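PDB 4ZAS: CalS13 from Micromonospora echinospora, which probably acts as a pyridoxal phosphate-dependent sugar aminotransferase of the DegT/DnrJ/EryC1 family and binds dTDP-4-keto-6-deoxyglucose. Local coordinates for residues A[29-41]-A[382-396]. Sequence-based numbering, arbitrary orientation.
Sequences MIPLSKVAMSPDV and IPVGWWLTEDDRSHV. With T46 (dTDP-4-keto-6-deoxyglucose), chain H.
The N-terminal loop of this DegT/DnrJ/EryC1-family protein, residues 29-41, before helix 41-49, has one flank on the nucleotide-sugar and the other on the tryptophan pair of 382-396, where Trp387 and Trp386 meet Pro31, Lys34 and Ala36. Trp387 donates from NE1 to Pro31 O (2.8 Å) in a bent bond, 135° at the hydrogen, with NE1 tilted from the carbonyl plane. Lys34 CB lies over the six-membered ring of the same indole in a CH-pi contact, 3.9 Å from its centroid, and Gly385 CA backs the opposite face. Trp387 CG sits between its backbone N and carbonyl carbon (chi1 55°), a rotamer that folds the indole back over Gly385 and against 29-41. With an alanine here, Pro31 O is likely to lose this donor and a gap to open between Lys34 and Gly385. Trp387 CE3 also stands over the ring of Trp386, whose CH2 meets Lys34 CD at 3.6 Å while its CZ2 touches Ala36 CB. Two waters bridge the segments: one links the backbones at Leu32 O and Val384 N, the other joins Lys34 O to the indole NE1 of Trp386. At the far end Ile30 forks, CG2 going to Leu388 CD2 (3.5 Å) and CD1 to Asp392 CB (3.9 Å) and the edge of His395. Asp392 closes a capping box with Thr389: Asp392 N reaches Thr389 OG1 (2.8 Å), and Thr389 N returns to Asp392 OD2. On the ligand flank, Ser33 CB and Val35 CG2 approach the deoxyribose and the thymine, respectively, of dTDP-4-keto-6-deoxyglucose, which Gly52, Leu54 and Glu55 of the second subunit also bind. Helix 275-305 packs on both segments, Leu291 against Ala36 and Tyr302 against Leu388, while Ile382 joins strand 328-332 by backbone bonding to Tyr328.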
ATOM      1  N   MET A  29      -2.868   9.225  30.253  1.00 54.39           N
ATOM      2  CA  MET A  29      -4.138   8.762  30.816  1.00 63.24           C
ATOM      3  C   MET A  29      -5.332   9.535  30.223  1.00 69.32           C
ATOM      4  O   MET A  29      -6.451   9.020  30.157  1.00 71.63           O
ATOM      5  CB  MET A  29      -4.122   8.851  32.335  1.00 66.34           C
ATOM      6  CG  MET A  29      -5.409   8.383  32.965  1.00 73.88           C
ATOM      7  SD  MET A  29      -5.187   7.768  34.648  1.00 94.20           S
ATOM      8  CE  MET A  29      -4.153   6.331  34.349  1.00 92.01           C
ATOM      9  N   ILE A  30      -5.115  10.790  29.846  1.00 64.79           N
ATOM     10  CA  ILE A  30      -6.029  11.435  28.909  1.00 54.78           C
ATOM     11  C   ILE A  30      -5.321  11.403  27.565  1.00 50.89           C
ATOM     12  O   ILE A  30      -4.352  12.133  27.365  1.00 51.56           O
ATOM     13  CB  ILE A  30      -6.379  12.872  29.243  1.00 56.08           C
ATOM     14  CG1 ILE A  30      -7.149  12.999  30.552  1.00 55.55           C
ATOM     15  CG2 ILE A  30      -7.222  13.427  28.128  1.00 53.01           C
ATOM     16  CD1 ILE A  30      -7.501  14.452  30.862  1.00 42.51           C
ATOM     17  N   PRO A  31      -5.748  10.508  26.661  1.00 48.63           N
ATOM     18  CA  PRO A  31      -4.967  10.329  25.431  1.00 45.86           C
ATOM     19  C   PRO A  31      -5.219  11.423  24.399  1.00 42.83           C
ATOM     20  O   PRO A  31      -6.292  12.027  24.391  1.00 44.76           O
ATOM     21  CB  PRO A  31      -5.437   8.965  24.925  1.00 41.88           C
ATOM     22  CG  PRO A  31      -6.862   8.889  25.391  1.00 44.55           C
ATOM     23  CD  PRO A  31      -6.909   9.601  26.719  1.00 42.14           C
ATOM     24  N   LEU A  32      -4.233  11.657  23.540  1.00 42.24           N
ATOM     25  CA  LEU A  32      -4.332  12.627  22.454  1.00 41.49           C
ATOM     26  C   LEU A  32      -5.116  12.082  21.234  1.00 43.87           C
ATOM     27  O   LEU A  32      -5.749  12.836  20.476  1.00 40.02           O
ATOM     28  CB  LEU A  32      -2.920  13.063  22.044  1.00 41.59           C
ATOM     29  CG  LEU A  32      -2.751  14.113  20.938  1.00 38.67           C
ATOM     30  CD1 LEU A  32      -3.434  15.406  21.346  1.00 43.47           C
ATOM     31  CD2 LEU A  32      -1.274  14.354  20.736  1.00 32.94           C
ATOM     32  N   SER A  33      -5.078  10.769  21.049  1.00 49.55           N
ATOM     33  CA  SER A  33      -5.774  10.137  19.931  1.00 52.52           C
ATOM     34  C   SER A  33      -6.414   8.840  20.388  1.00 47.64           C
ATOM     35  O   SER A  33      -5.933   8.196  21.324  1.00 45.40           O
ATOM     36  CB  SER A  33      -4.813   9.858  18.773  1.00 53.77           C
ATOM     37  OG  SER A  33      -4.370  11.057  18.165  1.00 58.80           O
ATOM     38  N   LYS A  34      -7.475   8.433  19.705  1.00 44.31           N
ATOM     39  CA  LYS A  34      -8.164   7.215  20.100  1.00 45.74           C
ATOM     40  C   LYS A  34      -8.868   6.591  18.901  1.00 50.08           C
ATOM     41  O   LYS A  34      -9.345   7.303  18.014  1.00 54.38           O
ATOM     42  CB  LYS A  34      -9.155   7.506  21.222  1.00 38.93           C
ATOM     43  CG  LYS A  34      -9.734   6.267  21.871  1.00 48.71           C
ATOM     44  CD  LYS A  34     -10.649   6.618  23.043  1.00 57.78           C
ATOM     45  CE  LYS A  34     -10.045   6.195  24.347  1.00 61.48           C
ATOM     46  NZ  LYS A  34     -10.051   4.726  24.444  1.00 63.91           N
ATOM     47  N   VAL A  35      -8.880   5.262  18.849  1.00 44.68           N
ATOM     48  CA  VAL A  35      -9.562   4.541  17.782  1.00 35.74           C
ATOM     49  C   VAL A  35     -11.076   4.646  17.939  1.00 41.61           C
ATOM     50  O   VAL A  35     -11.615   4.355  18.998  1.00 45.82           O
ATOM     51  CB  VAL A  35      -9.136   3.057  17.752  1.00 35.05           C
ATOM     52  CG1 VAL A  35     -10.005   2.270  16.787  1.00 42.19           C
ATOM     53  CG2 VAL A  35      -7.673   2.931  17.394  1.00 30.04           C
ATOM     54  N   ALA A  36     -11.759   5.072  16.884  1.00 41.72           N
ATOM     55  CA  ALA A  36     -13.215   5.140  16.912  1.00 40.91           C
ATOM     56  C   ALA A  36     -13.839   3.986  16.122  1.00 46.42           C
ATOM     57  O   ALA A  36     -13.898   4.024  14.902  1.00 44.28           O
ATOM     58  CB  ALA A  36     -13.700   6.473  16.367  1.00 35.72           C
ATOM     59  N   MET A  37     -14.315   2.969  16.828  1.00 50.07           N
ATOM     60  CA  MET A  37     -14.906   1.806  16.186  1.00 41.35           C
ATOM     61  C   MET A  37     -16.337   1.612  16.682  1.00 39.43           C
ATOM     62  O   MET A  37     -16.572   1.465  17.877  1.00 40.56           O
ATOM     63  CB  MET A  37     -14.089   0.546  16.477  1.00 46.10           C
ATOM     64  CG  MET A  37     -14.418  -0.610  15.552  1.00 44.99           C
ATOM     65  SD  MET A  37     -13.852  -0.252  13.876  1.00 49.92           S
ATOM     66  CE  MET A  37     -12.112  -0.047  14.165  1.00 29.70           C
ATOM     67  N   SER A  38     -17.296   1.651  15.769  1.00 40.35           N
ATOM     68  CA  SER A  38     -18.672   1.385  16.127  1.00 45.04           C
ATOM     69  C   SER A  38     -18.743  -0.031  16.680  1.00 51.33           C
ATOM     70  O   SER A  38     -18.037  -0.919  16.203  1.00 55.62           O
ATOM     71  CB  SER A  38     -19.587   1.563  14.919  1.00 52.92           C
ATOM     72  OG  SER A  38     -20.891   1.098  15.205  1.00 68.29           O
ATOM     73  N   PRO A  39     -19.585  -0.259  17.690  1.00 54.80           N
ATOM     74  CA  PRO A  39     -19.713  -1.622  18.232  1.00 66.03           C
ATOM     75  C   PRO A  39     -20.417  -2.581  17.264  1.00 72.29           C
ATOM     76  O   PRO A  39     -20.472  -3.779  17.511  1.00 73.36           O
ATOM     77  CB  PRO A  39     -20.545  -1.418  19.503  1.00 59.13           C
ATOM     78  CG  PRO A  39     -21.355  -0.181  19.222  1.00 55.17           C
ATOM     79  CD  PRO A  39     -20.478   0.699  18.367  1.00 56.35           C
ATOM     80  N   ASP A  40     -20.952  -2.031  16.180  1.00 77.05           N
ATOM     81  CA  ASP A  40     -21.727  -2.781  15.201  1.00 89.15           C
ATOM     82  C   ASP A  40     -20.865  -3.425  14.112  1.00 84.95           C
ATOM     83  O   ASP A  40     -21.358  -4.208  13.298  1.00 86.30           O
ATOM     84  CB  ASP A  40     -22.747  -1.845  14.546  1.00105.64           C
ATOM     85  CG  ASP A  40     -23.808  -1.355  15.520  1.00121.51           C
ATOM     86  OD1 ASP A  40     -24.200  -2.126  16.424  1.00127.87           O
ATOM     87  OD2 ASP A  40     -24.249  -0.191  15.380  1.00126.11           O
ATOM     88  N   VAL A  41     -19.583  -3.077  14.105  1.00 76.77           N
ATOM     89  CA  VAL A  41     -18.666  -3.452  13.037  1.00 64.06           C
ATOM     90  C   VAL A  41     -18.560  -4.961  12.854  1.00 62.35           C
ATOM     91  O   VAL A  41     -18.526  -5.446  11.728  1.00 57.42           O
ATOM     92  CB  VAL A  41     -17.274  -2.853  13.282  1.00 64.72           C
ATOM     93  CG1 VAL A  41     -16.295  -3.380  12.287  1.00 69.19           C
ATOM     94  CG2 VAL A  41     -17.322  -1.359  13.158  1.00 71.54           C
ATOM     95  N   ILE A 382      -2.912  19.238  22.168  1.00 35.01           N
ATOM     96  CA  ILE A 382      -3.518  18.754  23.395  1.00 43.08           C
ATOM     97  C   ILE A 382      -4.812  18.027  23.010  1.00 48.66           C
ATOM     98  O   ILE A 382      -5.434  18.351  21.996  1.00 49.12           O
ATOM     99  CB  ILE A 382      -3.766  19.898  24.392  1.00 37.38           C
ATOM    100  CG1 ILE A 382      -4.875  20.814  23.877  1.00 42.76           C
ATOM    101  CG2 ILE A 382      -2.485  20.674  24.643  1.00 38.33           C
ATOM    102  CD1 ILE A 382      -5.286  21.854  24.850  1.00 44.03           C
ATOM    103  N   PRO A 383      -5.222  17.037  23.817  1.00 45.72           N
ATOM    104  CA  PRO A 383      -6.407  16.222  23.545  1.00 40.47           C
ATOM    105  C   PRO A 383      -7.652  17.060  23.438  1.00 44.78           C
ATOM    106  O   PRO A 383      -7.854  17.907  24.297  1.00 57.47           O
ATOM    107  CB  PRO A 383      -6.490  15.304  24.761  1.00 35.63           C
ATOM    108  CG  PRO A 383      -5.112  15.258  25.293  1.00 43.12           C
ATOM    109  CD  PRO A 383      -4.558  16.624  25.061  1.00 41.47           C
ATOM    110  N   VAL A 384      -8.469  16.820  22.416  1.00 45.29           N
ATOM    111  CA  VAL A 384      -9.682  17.597  22.191  1.00 44.29           C
ATOM    112  C   VAL A 384     -10.806  16.691  21.693  1.00 45.45           C
ATOM    113  O   VAL A 384     -11.957  17.124  21.610  1.00 50.54           O
ATOM    114  CB  VAL A 384      -9.411  18.757  21.188  1.00 41.18           C
ATOM    115  CG1 VAL A 384      -9.296  18.223  19.776  1.00 37.44           C
ATOM    116  CG2 VAL A 384     -10.480  19.867  21.291  1.00 40.51           C
ATOM    117  N   GLY A 385     -10.473  15.429  21.394  1.00 39.15           N
ATOM    118  CA  GLY A 385     -11.409  14.481  20.792  1.00 36.16           C
ATOM    119  C   GLY A 385     -12.668  14.056  21.549  1.00 45.79           C
ATOM    120  O   GLY A 385     -12.926  14.512  22.667  1.00 52.15           O
ATOM    121  N   TRP A 386     -13.448  13.173  20.919  1.00 49.64           N
ATOM    122  CA  TRP A 386     -14.772  12.735  21.393  1.00 43.27           C
ATOM    123  C   TRP A 386     -14.762  11.915  22.692  1.00 44.21           C
ATOM    124  O   TRP A 386     -15.816  11.676  23.282  1.00 51.91           O
ATOM    125  CB  TRP A 386     -15.480  11.921  20.290  1.00 44.73           C
ATOM    126  CG  TRP A 386     -14.615  10.821  19.717  1.00 53.43           C
ATOM    127  CD1 TRP A 386     -13.876  10.874  18.565  1.00 50.39           C
ATOM    128  CD2 TRP A 386     -14.367   9.527  20.295  1.00 50.34           C
ATOM    129  NE1 TRP A 386     -13.196   9.688  18.386  1.00 47.93           N
ATOM    130  CE2 TRP A 386     -13.480   8.845  19.427  1.00 46.45           C
ATOM    131  CE3 TRP A 386     -14.813   8.878  21.455  1.00 43.35           C
ATOM    132  CZ2 TRP A 386     -13.025   7.547  19.686  1.00 43.90           C
ATOM    133  CZ3 TRP A 386     -14.361   7.587  21.710  1.00 40.89           C
ATOM    134  CH2 TRP A 386     -13.479   6.934  20.820  1.00 43.04           C
ATOM    135  N   TRP A 387     -13.590  11.457  23.117  1.00 46.66           N
ATOM    136  CA  TRP A 387     -13.473  10.614  24.317  1.00 48.37           C
ATOM    137  C   TRP A 387     -13.329  11.431  25.596  1.00 51.44           C
ATOM    138  O   TRP A 387     -13.334  10.877  26.701  1.00 53.59           O
ATOM    139  CB  TRP A 387     -12.274   9.683  24.196  1.00 43.37           C
ATOM    140  CG  TRP A 387     -11.013  10.449  23.924  1.00 43.60           C
ATOM    141  CD1 TRP A 387     -10.126  10.921  24.850  1.00 37.77           C
ATOM    142  CD2 TRP A 387     -10.511  10.855  22.638  1.00 35.30           C
ATOM    143  NE1 TRP A 387      -9.094  11.578  24.220  1.00 39.74           N
ATOM    144  CE2 TRP A 387      -9.309  11.558  22.864  1.00 39.39           C
ATOM    145  CE3 TRP A 387     -10.957  10.688  21.321  1.00 42.33           C
ATOM    146  CZ2 TRP A 387      -8.539  12.097  21.814  1.00 37.25           C
ATOM    147  CZ3 TRP A 387     -10.182  11.215  20.271  1.00 35.97           C
ATOM    148  CH2 TRP A 387      -8.986  11.908  20.530  1.00 32.54           C
ATOM    149  N   LEU A 388     -13.174  12.742  25.450  1.00 47.67           N
ATOM    150  CA  LEU A 388     -13.046  13.600  26.620  1.00 55.32           C
ATOM    151  C   LEU A 388     -14.367  13.746  27.374  1.00 58.15           C
ATOM    152  O   LEU A 388     -15.366  14.201  26.821  1.00 57.19           O
ATOM    153  CB  LEU A 388     -12.542  14.987  26.224  1.00 59.33           C
ATOM    154  CG  LEU A 388     -11.120  15.159  25.711  1.00 62.38           C
ATOM    155  CD1 LEU A 388     -10.773  16.641  25.667  1.00 63.46           C
ATOM    156  CD2 LEU A 388     -10.174  14.433  26.617  1.00 60.25           C
ATOM    157  N   THR A 389     -14.358  13.403  28.657  1.00 61.31           N
ATOM    158  CA  THR A 389     -15.506  13.696  29.499  1.00 57.20           C
ATOM    159  C   THR A 389     -15.461  15.156  29.875  1.00 59.68           C
ATOM    160  O   THR A 389     -14.424  15.814  29.742  1.00 61.30           O
ATOM    161  CB  THR A 389     -15.506  12.890  30.783  1.00 51.40           C
ATOM    162  OG1 THR A 389     -14.431  13.354  31.615  1.00 54.09           O
ATOM    163  CG2 THR A 389     -15.352  11.405  30.489  1.00 47.13           C
ATOM    164  N   GLU A 390     -16.583  15.659  30.362  1.00 59.10           N
ATOM    165  CA  GLU A 390     -16.643  17.046  30.797  1.00 62.67           C
ATOM    166  C   GLU A 390     -15.587  17.295  31.880  1.00 58.10           C
ATOM    167  O   GLU A 390     -14.910  18.315  31.862  1.00 57.67           O
ATOM    168  CB  GLU A 390     -18.046  17.399  31.274  1.00 64.58           C
ATOM    169  CG  GLU A 390     -18.316  18.889  31.267  1.00 79.19           C
ATOM    170  CD  GLU A 390     -19.754  19.226  31.624  1.00 85.24           C
ATOM    171  OE1 GLU A 390     -20.628  19.116  30.731  1.00 85.47           O
ATOM    172  OE2 GLU A 390     -20.004  19.581  32.797  1.00 85.14           O
ATOM    173  N   ASP A 391     -15.399  16.334  32.779  1.00 58.59           N
ATOM    174  CA  ASP A 391     -14.354  16.471  33.787  1.00 60.83           C
ATOM    175  C   ASP A 391     -12.956  16.446  33.137  1.00 60.95           C
ATOM    176  O   ASP A 391     -12.105  17.248  33.523  1.00 57.66           O
ATOM    177  CB  ASP A 391     -14.453  15.366  34.860  1.00 64.62           C
ATOM    178  CG  ASP A 391     -15.642  15.549  35.808  1.00 70.37           C
ATOM    179  OD1 ASP A 391     -16.239  16.649  35.865  1.00 65.44           O
ATOM    180  OD2 ASP A 391     -15.968  14.577  36.519  1.00 76.46           O
ATOM    181  N   ASP A 392     -12.719  15.561  32.152  1.00 60.18           N
ATOM    182  CA  ASP A 392     -11.416  15.512  31.455  1.00 58.56           C
ATOM    183  C   ASP A 392     -11.020  16.870  30.847  1.00 57.05           C
ATOM    184  O   ASP A 392      -9.869  17.313  30.961  1.00 51.45           O
ATOM    185  CB  ASP A 392     -11.406  14.445  30.342  1.00 60.74           C
ATOM    186  CG  ASP A 392     -11.441  13.009  30.874  1.00 66.98           C
ATOM    187  OD1 ASP A 392     -11.005  12.777  32.024  1.00 64.75           O
ATOM    188  OD2 ASP A 392     -11.861  12.097  30.113  1.00 68.89           O
ATOM    189  N   ARG A 393     -12.000  17.522  30.224  1.00 56.59           N
ATOM    190  CA  ARG A 393     -11.853  18.812  29.549  1.00 55.89           C
ATOM    191  C   ARG A 393     -11.479  19.941  30.539  1.00 62.32           C
ATOM    192  O   ARG A 393     -10.620  20.787  30.267  1.00 59.47           O
ATOM    193  CB  ARG A 393     -13.163  19.136  28.844  1.00 56.87           C
ATOM    194  CG  ARG A 393     -13.049  20.034  27.650  1.00 59.83           C
ATOM    195  CD  ARG A 393     -14.403  20.131  26.958  1.00 53.82           C
ATOM    196  NE  ARG A 393     -15.441  20.585  27.876  1.00 55.15           N
ATOM    197  CZ  ARG A 393     -16.730  20.671  27.564  1.00 54.52           C
ATOM    198  NH1 ARG A 393     -17.153  20.302  26.357  1.00 42.82           N
ATOM    199  NH2 ARG A 393     -17.598  21.132  28.472  1.00 49.95           N
ATOM    200  N   SER A 394     -12.155  19.951  31.682  1.00 59.70           N
ATOM    201  CA  SER A 394     -11.875  20.898  32.750  1.00 62.32           C
ATOM    202  C   SER A 394     -10.456  20.722  33.263  1.00 59.07           C
ATOM    203  O   SER A 394      -9.761  21.691  33.562  1.00 59.71           O
ATOM    204  CB  SER A 394     -12.855  20.708  33.906  1.00 68.11           C
ATOM    205  OG  SER A 394     -14.183  20.963  33.492  1.00 76.72           O
ATOM    206  N   HIS A 395     -10.037  19.468  33.359  1.00 51.38           N
ATOM    207  CA  HIS A 395      -8.731  19.130  33.888  1.00 50.77           C
ATOM    208  C   HIS A 395      -7.591  19.681  33.054  1.00 50.55           C
ATOM    209  O   HIS A 395      -6.576  20.104  33.600  1.00 52.96           O
ATOM    210  CB  HIS A 395      -8.586  17.624  34.000  1.00 48.05           C
ATOM    211  CG  HIS A 395      -7.291  17.202  34.605  1.00 55.76           C
ATOM    212  ND1 HIS A 395      -6.930  17.532  35.891  1.00 57.86           N
ATOM    213  CD2 HIS A 395      -6.254  16.502  34.090  1.00 58.69           C
ATOM    214  CE1 HIS A 395      -5.731  17.042  36.149  1.00 56.34           C
ATOM    215  NE2 HIS A 395      -5.298  16.414  35.070  1.00 59.27           N
ATOM    216  N   VAL A 396      -7.752  19.633  31.736  1.00 52.59           N
ATOM    217  CA  VAL A 396      -6.783  20.196  30.802  1.00 51.19           C
ATOM    218  C   VAL A 396      -6.654  21.696  30.998  1.00 55.71           C
ATOM    219  O   VAL A 396      -5.560  22.228  31.204  1.00 59.75           O
ATOM    220  CB  VAL A 396      -7.171  19.881  29.361  1.00 50.23           C
ATOM    221  CG1 VAL A 396      -6.318  20.695  28.391  1.00 53.66           C
ATOM    222  CG2 VAL A 396      -7.057  18.385  29.105  1.00 42.66           C
TER
HETATM  223  C4  T46 H 402       0.216   9.907  11.371  0.83 87.69           C
HETATM  224  C5  T46 H 402       0.448  10.703  12.691  0.83 82.93           C
HETATM  225  C6  T46 H 402       0.015  12.118  12.452  0.83 76.40           C
HETATM  226  C21 T46 H 402      -4.076   3.659  19.430  0.83 60.74           C
HETATM  227  O21 T46 H 402      -4.606   3.687  20.500  0.83 65.29           O
HETATM  228  N31 T46 H 402      -4.357   2.602  18.372  0.83 56.94           N
HETATM  229  C41 T46 H 402      -3.694   2.594  17.072  0.83 53.78           C
HETATM  230  O41 T46 H 402      -3.957   1.748  16.291  0.83 51.43           O
HETATM  231  C51 T46 H 402      -2.716   3.623  16.730  0.83 57.30           C
HETATM  232  C5A T46 H 402      -2.032   3.586  15.329  0.83 50.61           C
HETATM  233  C61 T46 H 402      -2.399   4.681  17.713  0.83 57.89           C
HETATM  234  N11 T46 H 402      -3.056   4.708  19.025  0.83 59.48           N
HETATM  235  C1, T46 H 402      -2.770   5.740  20.055  0.83 63.55           C
HETATM  236  C2, T46 H 402      -1.531   5.526  20.554  0.83 64.61           C
HETATM  237  C3, T46 H 402      -0.765   6.976  20.631  0.83 63.80           C
HETATM  238  O3, T46 H 402      -0.889   7.458  22.006  0.83 70.70           O
HETATM  239  O4, T46 H 402      -2.823   7.150  19.521  0.83 64.67           O
HETATM  240  C4, T46 H 402      -1.357   7.781  19.830  0.83 62.54           C
HETATM  241  C5, T46 H 402      -0.565   7.945  18.514  0.83 60.73           C
HETATM  242  O5, T46 H 402      -0.180   6.645  18.049  0.83 65.42           O
HETATM  243  P   T46 H 402       1.166   6.538  17.081  0.83 63.21           P
HETATM  244  O1P T46 H 402       2.334   5.994  17.892  0.83 56.62           O
HETATM  245  O2P T46 H 402       0.853   5.635  15.910  0.83 62.19           O
HETATM  246  OPP T46 H 402       1.473   8.089  16.518  0.83 78.83           O
HETATM  247  P2  T46 H 402       2.377   8.505  15.158  0.83 88.17           P
HETATM  248  O4P T46 H 402       3.043   9.864  15.348  0.83 86.51           O
HETATM  249  O3P T46 H 402       3.418   7.428  14.923  0.83 95.62           O
HETATM  250  O1  T46 H 402       1.433   8.560  13.807  0.83 77.59           O
HETATM  251  C1  T46 H 402       0.071   8.684  13.936  0.83 80.72           C
HETATM  252  C2  T46 H 402      -0.474   7.914  12.771  0.83 83.49           C
HETATM  253  O2  T46 H 402      -0.133   6.500  12.959  0.83 82.05           O
HETATM  254  C3  T46 H 402       0.197   8.401  11.549  0.83 84.74           C
HETATM  255  O3  T46 H 402      -0.398   7.778  10.373  0.83 81.84           O
HETATM  256  O4  T46 H 402       0.114  10.448  10.333  0.83 91.02           O
HETATM  257  O5  T46 H 402      -0.253  10.116  13.833  0.83 81.76           O
HETATM  258  O   HOH W   1      -7.581  15.135  20.299  1.00 53.45           O
HETATM  259  O   HOH W   2     -11.050   8.787  16.695  1.00 35.58           O